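Local coordinates for protein putative tagatose-6-phosphate ketose/aldose isomerase (Escherichia coli, PDB 3C3J) that is a putative sugar isomerase (SIS) family protein with two SIS domains, at residues E52-A65 with G80-V92. Sequence-based numbering, arbitrary orientation.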
ATOM      1  N   GLU A  52      15.992 -13.212 -19.428  1.00 26.48           N
ATOM      2  CA  GLU A  52      14.538 -13.396 -19.466  1.00 27.01           C
ATOM      3  C   GLU A  52      13.880 -13.422 -18.083  1.00 25.08           C
ATOM      4  O   GLU A  52      12.834 -12.790 -17.856  1.00 24.87           O
ATOM      5  CB  GLU A  52      14.231 -14.723 -20.202  1.00 27.57           C
ATOM      6  CG  GLU A  52      12.820 -15.352 -19.944  1.00 29.77           C
ATOM      7  CD  GLU A  52      12.822 -16.904 -19.835  1.00 32.15           C
ATOM      8  OE1 GLU A  52      13.461 -17.595 -20.680  1.00 39.64           O
ATOM      9  OE2 GLU A  52      12.156 -17.435 -18.903  1.00 39.67           O
ATOM     10  N   ASN A  53      14.487 -14.185 -17.177  1.00 23.22           N
ATOM     11  CA  ASN A  53      13.905 -14.450 -15.876  1.00 21.48           C
ATOM     12  C   ASN A  53      14.317 -13.449 -14.767  1.00 19.97           C
ATOM     13  O   ASN A  53      14.000 -13.669 -13.604  1.00 19.64           O
ATOM     14  CB  ASN A  53      14.247 -15.885 -15.454  1.00 22.25           C
ATOM     15  CG  ASN A  53      15.768 -16.198 -15.523  1.00 25.30           C
ATOM     16  OD1 ASN A  53      16.561 -15.449 -16.124  1.00 27.51           O
ATOM     17  ND2 ASN A  53      16.168 -17.338 -14.914  1.00 30.55           N
ATOM     18  N   LEU A  54      15.012 -12.368 -15.130  1.00 18.57           N
ATOM     19  CA  LEU A  54      15.441 -11.363 -14.158  1.00 17.74           C
ATOM     20  C   LEU A  54      14.250 -10.744 -13.441  1.00 17.03           C
ATOM     21  O   LEU A  54      13.259 -10.362 -14.075  1.00 17.11           O
ATOM     22  CB  LEU A  54      16.268 -10.260 -14.826  1.00 17.79           C
ATOM     23  CG  LEU A  54      16.788  -9.113 -13.955  1.00 17.37           C
ATOM     24  CD1 LEU A  54      17.866  -9.595 -13.025  1.00 16.54           C
ATOM     25  CD2 LEU A  54      17.260  -7.916 -14.833  1.00 17.28           C
ATOM     26  N   ARG A  55      14.352 -10.680 -12.113  1.00 16.42           N
ATOM     27  CA  ARG A  55      13.468  -9.842 -11.280  1.00 16.22           C
ATOM     28  C   ARG A  55      14.209  -8.554 -10.940  1.00 15.01           C
ATOM     29  O   ARG A  55      15.410  -8.577 -10.627  1.00 14.78           O
ATOM     30  CB  ARG A  55      13.080 -10.565  -9.995  1.00 16.85           C
ATOM     31  CG  ARG A  55      11.852 -11.450 -10.115  1.00 20.49           C
ATOM     32  CD  ARG A  55      11.928 -12.461 -11.232  1.00 24.51           C
ATOM     33  NE  ARG A  55      10.662 -13.203 -11.369  1.00 24.57           N
ATOM     34  CZ  ARG A  55      10.353 -14.010 -12.391  1.00 27.55           C
ATOM     35  NH1 ARG A  55      11.205 -14.224 -13.382  1.00 27.16           N
ATOM     36  NH2 ARG A  55       9.170 -14.620 -12.416  1.00 28.45           N
ATOM     37  N   ILE A  56      13.505  -7.434 -10.991  1.00 14.51           N
ATOM     38  CA  ILE A  56      14.090  -6.156 -10.620  1.00 13.51           C
ATOM     39  C   ILE A  56      13.230  -5.616  -9.480  1.00 13.43           C
ATOM     40  O   ILE A  56      12.045  -5.414  -9.647  1.00 13.89           O
ATOM     41  CB  ILE A  56      14.131  -5.149 -11.779  1.00 13.37           C
ATOM     42  CG1 ILE A  56      14.814  -5.727 -13.038  1.00 13.50           C
ATOM     43  CG2 ILE A  56      14.818  -3.865 -11.337  1.00 13.54           C
ATOM     44  CD1 ILE A  56      14.752  -4.800 -14.226  1.00 15.61           C
ATOM     45  N   ILE A  57      13.832  -5.408  -8.316  1.00 11.88           N
ATOM     46  CA  ILE A  57      13.099  -4.897  -7.167  1.00 11.86           C
ATOM     47  C   ILE A  57      13.604  -3.510  -6.829  1.00 11.47           C
ATOM     48  O   ILE A  57      14.802  -3.315  -6.646  1.00 11.14           O
ATOM     49  CB  ILE A  57      13.200  -5.839  -5.946  1.00 11.37           C
ATOM     50  CG1 ILE A  57      12.462  -7.135  -6.239  1.00 11.65           C
ATOM     51  CG2 ILE A  57      12.626  -5.168  -4.668  1.00 11.92           C
ATOM     52  CD1 ILE A  57      12.552  -8.212  -5.145  1.00 11.08           C
ATOM     53  N   LEU A  58      12.692  -2.551  -6.745  1.00 11.20           N
ATOM     54  CA  LEU A  58      13.012  -1.214  -6.255  1.00 11.89           C
ATOM     55  C   LEU A  58      12.725  -1.192  -4.756  1.00 12.77           C
ATOM     56  O   LEU A  58      11.622  -1.498  -4.325  1.00 12.48           O
ATOM     57  CB  LEU A  58      12.148  -0.164  -6.960  1.00 12.62           C
ATOM     58  CG  LEU A  58      12.630   0.334  -8.304  1.00 13.37           C
ATOM     59  CD1 LEU A  58      12.682  -0.790  -9.345  1.00 14.36           C
ATOM     60  CD2 LEU A  58      11.761   1.510  -8.765  1.00 12.74           C
ATOM     61  N   THR A  59      13.721  -0.829  -3.958  1.00 13.24           N
ATOM     62  CA  THR A  59      13.561  -0.865  -2.514  1.00 13.29           C
ATOM     63  C   THR A  59      14.089   0.400  -1.822  1.00 12.82           C
ATOM     64  O   THR A  59      15.124   0.959  -2.203  1.00 13.48           O
ATOM     65  CB  THR A  59      14.214  -2.148  -1.919  1.00 14.08           C
ATOM     66  OG1 THR A  59      13.749  -2.341  -0.578  1.00 16.53           O
ATOM     67  CG2 THR A  59      15.790  -2.071  -1.945  1.00 13.14           C
ATOM     68  N   GLY A  60      13.350   0.840  -0.812  1.00 13.32           N
ATOM     69  CA  GLY A  60      13.739   1.937   0.064  1.00 13.06           C
ATOM     70  C   GLY A  60      12.848   1.901   1.307  1.00 13.03           C
ATOM     71  O   GLY A  60      11.884   1.112   1.371  1.00 12.46           O
ATOM     72  N   ALA A  61      13.180   2.733   2.295  1.00 13.93           N
ATOM     73  CA  ALA A  61      12.383   2.872   3.510  1.00 14.37           C
ATOM     74  C   ALA A  61      11.683   4.220   3.518  1.00 15.00           C
ATOM     75  O   ALA A  61      12.216   5.193   3.004  1.00 15.50           O
ATOM     76  CB  ALA A  61      13.293   2.769   4.729  1.00 14.35           C
ATOM     77  N   GLY A  62      10.493   4.288   4.120  1.00 16.10           N
ATOM     78  CA  GLY A  62       9.767   5.561   4.244  1.00 15.61           C
ATOM     79  C   GLY A  62       9.505   6.186   2.877  1.00 15.26           C
ATOM     80  O   GLY A  62       9.096   5.496   1.921  1.00 14.86           O
ATOM     81  N   THR A  63       9.768   7.487   2.785  1.00 14.80           N
ATOM     82  CA  THR A  63       9.697   8.224   1.514  1.00 14.75           C
ATOM     83  C   THR A  63      10.406   7.525   0.352  1.00 13.75           C
ATOM     84  O   THR A  63       9.908   7.518  -0.760  1.00 13.58           O
ATOM     85  CB  THR A  63      10.270   9.641   1.695  1.00 15.15           C
ATOM     86  OG1 THR A  63       9.393  10.395   2.550  1.00 16.61           O
ATOM     87  CG2 THR A  63      10.438  10.361   0.350  1.00 15.30           C
ATOM     88  N   SER A  64      11.559   6.922   0.622  1.00 13.52           N
ATOM     89  CA  SER A  64      12.328   6.225  -0.420  1.00 13.80           C
ATOM     90  C   SER A  64      11.592   5.006  -0.935  1.00 13.81           C
ATOM     91  O   SER A  64      11.827   4.605  -2.059  1.00 14.81           O
ATOM     92  CB  SER A  64      13.725   5.836   0.061  1.00 13.28           C
ATOM     93  OG  SER A  64      14.516   6.995   0.279  1.00 16.71           O
ATOM     94  N   ALA A  65      10.709   4.426  -0.114  1.00 14.18           N
ATOM     95  CA  ALA A  65       9.879   3.302  -0.564  1.00 13.99           C
ATOM     96  C   ALA A  65       8.865   3.757  -1.602  1.00 14.20           C
ATOM     97  O   ALA A  65       8.458   2.976  -2.470  1.00 14.78           O
ATOM     98  CB  ALA A  65       9.149   2.656   0.614  1.00 14.92           C
ATOM     99  N   GLY A  80       8.599  -3.935 -20.423  1.00 19.16           N
ATOM    100  CA  GLY A  80       8.266  -5.348 -20.461  1.00 19.38           C
ATOM    101  C   GLY A  80       9.119  -6.230 -19.546  1.00 20.09           C
ATOM    102  O   GLY A  80       9.094  -7.449 -19.661  1.00 21.23           O
ATOM    103  N   LYS A  81       9.873  -5.632 -18.633  1.00 19.32           N
ATOM    104  CA  LYS A  81      10.678  -6.391 -17.687  1.00 19.18           C
ATOM    105  C   LYS A  81       9.940  -6.495 -16.364  1.00 18.17           C
ATOM    106  O   LYS A  81       8.967  -5.775 -16.110  1.00 17.37           O
ATOM    107  CB  LYS A  81      12.039  -5.743 -17.458  1.00 20.21           C
ATOM    108  CG  LYS A  81      12.844  -5.409 -18.729  1.00 22.36           C
ATOM    109  CD  LYS A  81      13.102  -6.620 -19.560  1.00 24.83           C
ATOM    110  CE  LYS A  81      14.402  -6.493 -20.405  1.00 27.78           C
ATOM    111  NZ  LYS A  81      14.453  -5.201 -21.150  1.00 31.68           N
ATOM    112  N   ASN A  82      10.443  -7.389 -15.519  1.00 17.45           N
ATOM    113  CA  ASN A  82       9.818  -7.721 -14.238  1.00 17.03           C
ATOM    114  C   ASN A  82      10.211  -6.739 -13.121  1.00 16.17           C
ATOM    115  O   ASN A  82      10.954  -7.099 -12.213  1.00 17.35           O
ATOM    116  CB  ASN A  82      10.231  -9.147 -13.824  1.00 17.44           C
ATOM    117  CG  ASN A  82       9.785 -10.205 -14.798  1.00 20.00           C
ATOM    118  OD1 ASN A  82      10.566 -11.117 -15.168  1.00 24.03           O
ATOM    119  ND2 ASN A  82       8.530 -10.128 -15.205  1.00 18.20           N
ATOM    120  N   PHE A  83       9.710  -5.506 -13.203  1.00 15.28           N
ATOM    121  CA  PHE A  83       9.926  -4.490 -12.170  1.00 14.91           C
ATOM    122  C   PHE A  83       8.837  -4.585 -11.112  1.00 14.55           C
ATOM    123  O   PHE A  83       7.649  -4.729 -11.460  1.00 14.81           O
ATOM    124  CB  PHE A  83       9.849  -3.078 -12.764  1.00 15.19           C
ATOM    125  CG  PHE A  83      11.073  -2.629 -13.478  1.00 15.42           C
ATOM    126  CD1 PHE A  83      12.073  -1.925 -12.804  1.00 16.15           C
ATOM    127  CD2 PHE A  83      11.228  -2.891 -14.834  1.00 14.27           C
ATOM    128  CE1 PHE A  83      13.204  -1.507 -13.461  1.00 16.60           C
ATOM    129  CE2 PHE A  83      12.348  -2.464 -15.508  1.00 17.43           C
ATOM    130  CZ  PHE A  83      13.350  -1.779 -14.824  1.00 17.15           C
ATOM    131  N   SER A  84       9.235  -4.488  -9.841  1.00 13.46           N
ATOM    132  CA  SER A  84       8.318  -4.373  -8.718  1.00 14.31           C
ATOM    133  C   SER A  84       8.966  -3.533  -7.610  1.00 13.77           C
ATOM    134  O   SER A  84      10.162  -3.314  -7.628  1.00 13.52           O
ATOM    135  CB  SER A  84       7.942  -5.745  -8.168  1.00 14.56           C
ATOM    136  OG  SER A  84       9.049  -6.406  -7.612  1.00 17.63           O
ATOM    137  N   ALA A  85       8.156  -3.114  -6.646  1.00 13.52           N
ATOM    138  CA  ALA A  85       8.612  -2.353  -5.504  1.00 13.66           C
ATOM    139  C   ALA A  85       8.331  -3.118  -4.199  1.00 13.40           C
ATOM    140  O   ALA A  85       7.198  -3.566  -3.954  1.00 14.58           O
ATOM    141  CB  ALA A  85       7.882  -0.983  -5.456  1.00 12.98           C
ATOM    142  N   VAL A  86       9.341  -3.241  -3.352  1.00 12.62           N
ATOM    143  CA  VAL A  86       9.179  -3.847  -2.023  1.00 13.06           C
ATOM    144  C   VAL A  86       9.982  -2.988  -1.081  1.00 12.86           C
ATOM    145  O   VAL A  86      11.186  -2.851  -1.264  1.00 14.03           O
ATOM    146  CB  VAL A  86       9.716  -5.322  -1.952  1.00 12.43           C
ATOM    147  CG1 VAL A  86       9.496  -5.920  -0.570  1.00 13.13           C
ATOM    148  CG2 VAL A  86       9.038  -6.191  -2.982  1.00 14.60           C
ATOM    149  N   PRO A  87       9.334  -2.390  -0.087  1.00 12.52           N
ATOM    150  CA  PRO A  87      10.051  -1.550   0.874  1.00 12.79           C
ATOM    151  C   PRO A  87      11.150  -2.314   1.591  1.00 12.33           C
ATOM    152  O   PRO A  87      11.009  -3.516   1.834  1.00 11.87           O
ATOM    153  CB  PRO A  87       8.970  -1.156   1.883  1.00 12.96           C
ATOM    154  CG  PRO A  87       7.676  -1.383   1.200  1.00 13.98           C
ATOM    155  CD  PRO A  87       7.883  -2.429   0.162  1.00 13.07           C
ATOM    156  N   THR A  88      12.252  -1.646   1.913  1.00 12.59           N
ATOM    157  CA  THR A  88      13.316  -2.291   2.664  1.00 13.19           C
ATOM    158  C   THR A  88      12.816  -2.799   3.996  1.00 13.21           C
ATOM    159  O   THR A  88      13.330  -3.795   4.495  1.00 13.09           O
ATOM    160  CB  THR A  88      14.535  -1.395   2.912  1.00 13.37           C
ATOM    161  OG1 THR A  88      14.133  -0.220   3.626  1.00 15.32           O
ATOM    162  CG2 THR A  88      15.184  -1.021   1.576  1.00 14.45           C
ATOM    163  N   THR A  89      11.827  -2.120   4.567  1.00 13.08           N
ATOM    164  CA  THR A  89      11.268  -2.527   5.844  1.00 14.28           C
ATOM    165  C   THR A  89      10.595  -3.909   5.739  1.00 15.45           C
ATOM    166  O   THR A  89      10.683  -4.703   6.679  1.00 18.24           O
ATOM    167  CB  THR A  89      10.313  -1.418   6.385  1.00 14.47           C
ATOM    168  OG1 THR A  89       9.466  -0.955   5.326  1.00 14.31           O
ATOM    169  CG2 THR A  89      11.128  -0.216   6.919  1.00 14.72           C
ATOM    170  N   ASP A  90       9.994  -4.239   4.594  1.00 14.43           N
ATOM    171  CA  ASP A  90       9.445  -5.600   4.372  1.00 14.10           C
ATOM    172  C   ASP A  90      10.509  -6.648   4.035  1.00 13.33           C
ATOM    173  O   ASP A  90      10.391  -7.811   4.461  1.00 13.88           O
ATOM    174  CB  ASP A  90       8.392  -5.612   3.254  1.00 14.06           C
ATOM    175  CG  ASP A  90       7.128  -4.864   3.628  1.00 16.65           C
ATOM    176  OD1 ASP A  90       6.849  -4.698   4.835  1.00 19.61           O
ATOM    177  OD2 ASP A  90       6.395  -4.432   2.702  1.00 18.78           O
ATOM    178  N   LEU A  91      11.530  -6.260   3.275  1.00 13.16           N
ATOM    179  CA  LEU A  91      12.650  -7.159   2.980  1.00 12.66           C
ATOM    180  C   LEU A  91      13.349  -7.586   4.248  1.00 13.02           C
ATOM    181  O   LEU A  91      13.681  -8.765   4.401  1.00 13.49           O
ATOM    182  CB  LEU A  91      13.651  -6.520   2.011  1.00 12.77           C
ATOM    183  CG  LEU A  91      13.184  -6.339   0.562  1.00 11.41           C
ATOM    184  CD1 LEU A  91      14.331  -5.751  -0.345  1.00 11.39           C
ATOM    185  CD2 LEU A  91      12.592  -7.636   0.012  1.00 11.59           C
ATOM    186  N   VAL A  92      13.526  -6.660   5.189  1.00 12.73           N
ATOM    187  CA  VAL A  92      14.288  -6.942   6.397  1.00 13.46           C
ATOM    188  C   VAL A  92      13.500  -7.841   7.370  1.00 12.44           C
ATOM    189  O   VAL A  92      14.077  -8.732   7.989  1.00 12.95           O
ATOM    190  CB  VAL A  92      14.768  -5.642   7.101  1.00 13.78           C
ATOM    191  CG1 VAL A  92      15.358  -5.961   8.462  1.00 17.64           C
ATOM    192  CG2 VAL A  92      15.792  -4.895   6.255  1.00 16.05           C
TER
HETATM  193  O   HOH W   1      12.854  -8.917 -16.284  1.00 20.12           O
HETATM  194  O   HOH W   2       8.937   1.782   4.622  1.00 20.96           O
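I56 and L58 are held to strand 82-85 by a parallel backbone ladder. I56 N donates to N82 O and I56 O accepts from S84 N. L58 N then reaches S84 O at 2.8 Å, nearly straight (172°), and L58 O takes V86 N. Beyond the strands, T88 N donates to G60 O at 2.8 Å from well above the carbonyl plane.

Apolar contacts follow on both faces. I56 CD1 sits over one face of the F83 ring, 3.6 Å from its centroid, as a CH-pi contact. CG1 of I56 lies beside its backbone N (chi1 -53°), and the extended chain carries CD1 over the ring. L58 CD1 meets the ring edge at F83 CD1, 3.7 Å away. L75 and A76 of helix 63-79 and F187 also pack against F83. On the other face I57 CG2 touches V86 CB at 4.0 Å.

This is a beta-alpha-beta crossover of the first SIS domain, with helix 63-79 as the link. Strand 82-85 is the outermost of the parallel sheet in this chain, next to 55-59. Strand 55-59 runs through a turn containing G60 and G62 into helix 63-79.

One direct side-chain hydrogen bond crosses near the C-terminal ends of the strands. T59 OG1, anti to its own N (chi1 -165°), donates to V86 O at 2.7 Å, in the carbonyl plane. T88 CG2 and L91 CD1 pack round this buried hydroxyl. Two waters add bridges. One, where the strands begin, accepts from N82 N and lies 2.7 Å from L54 O. The other, beyond their far end, joins G62 N to T89 OG1, 2.9 Å from the hydroxyl.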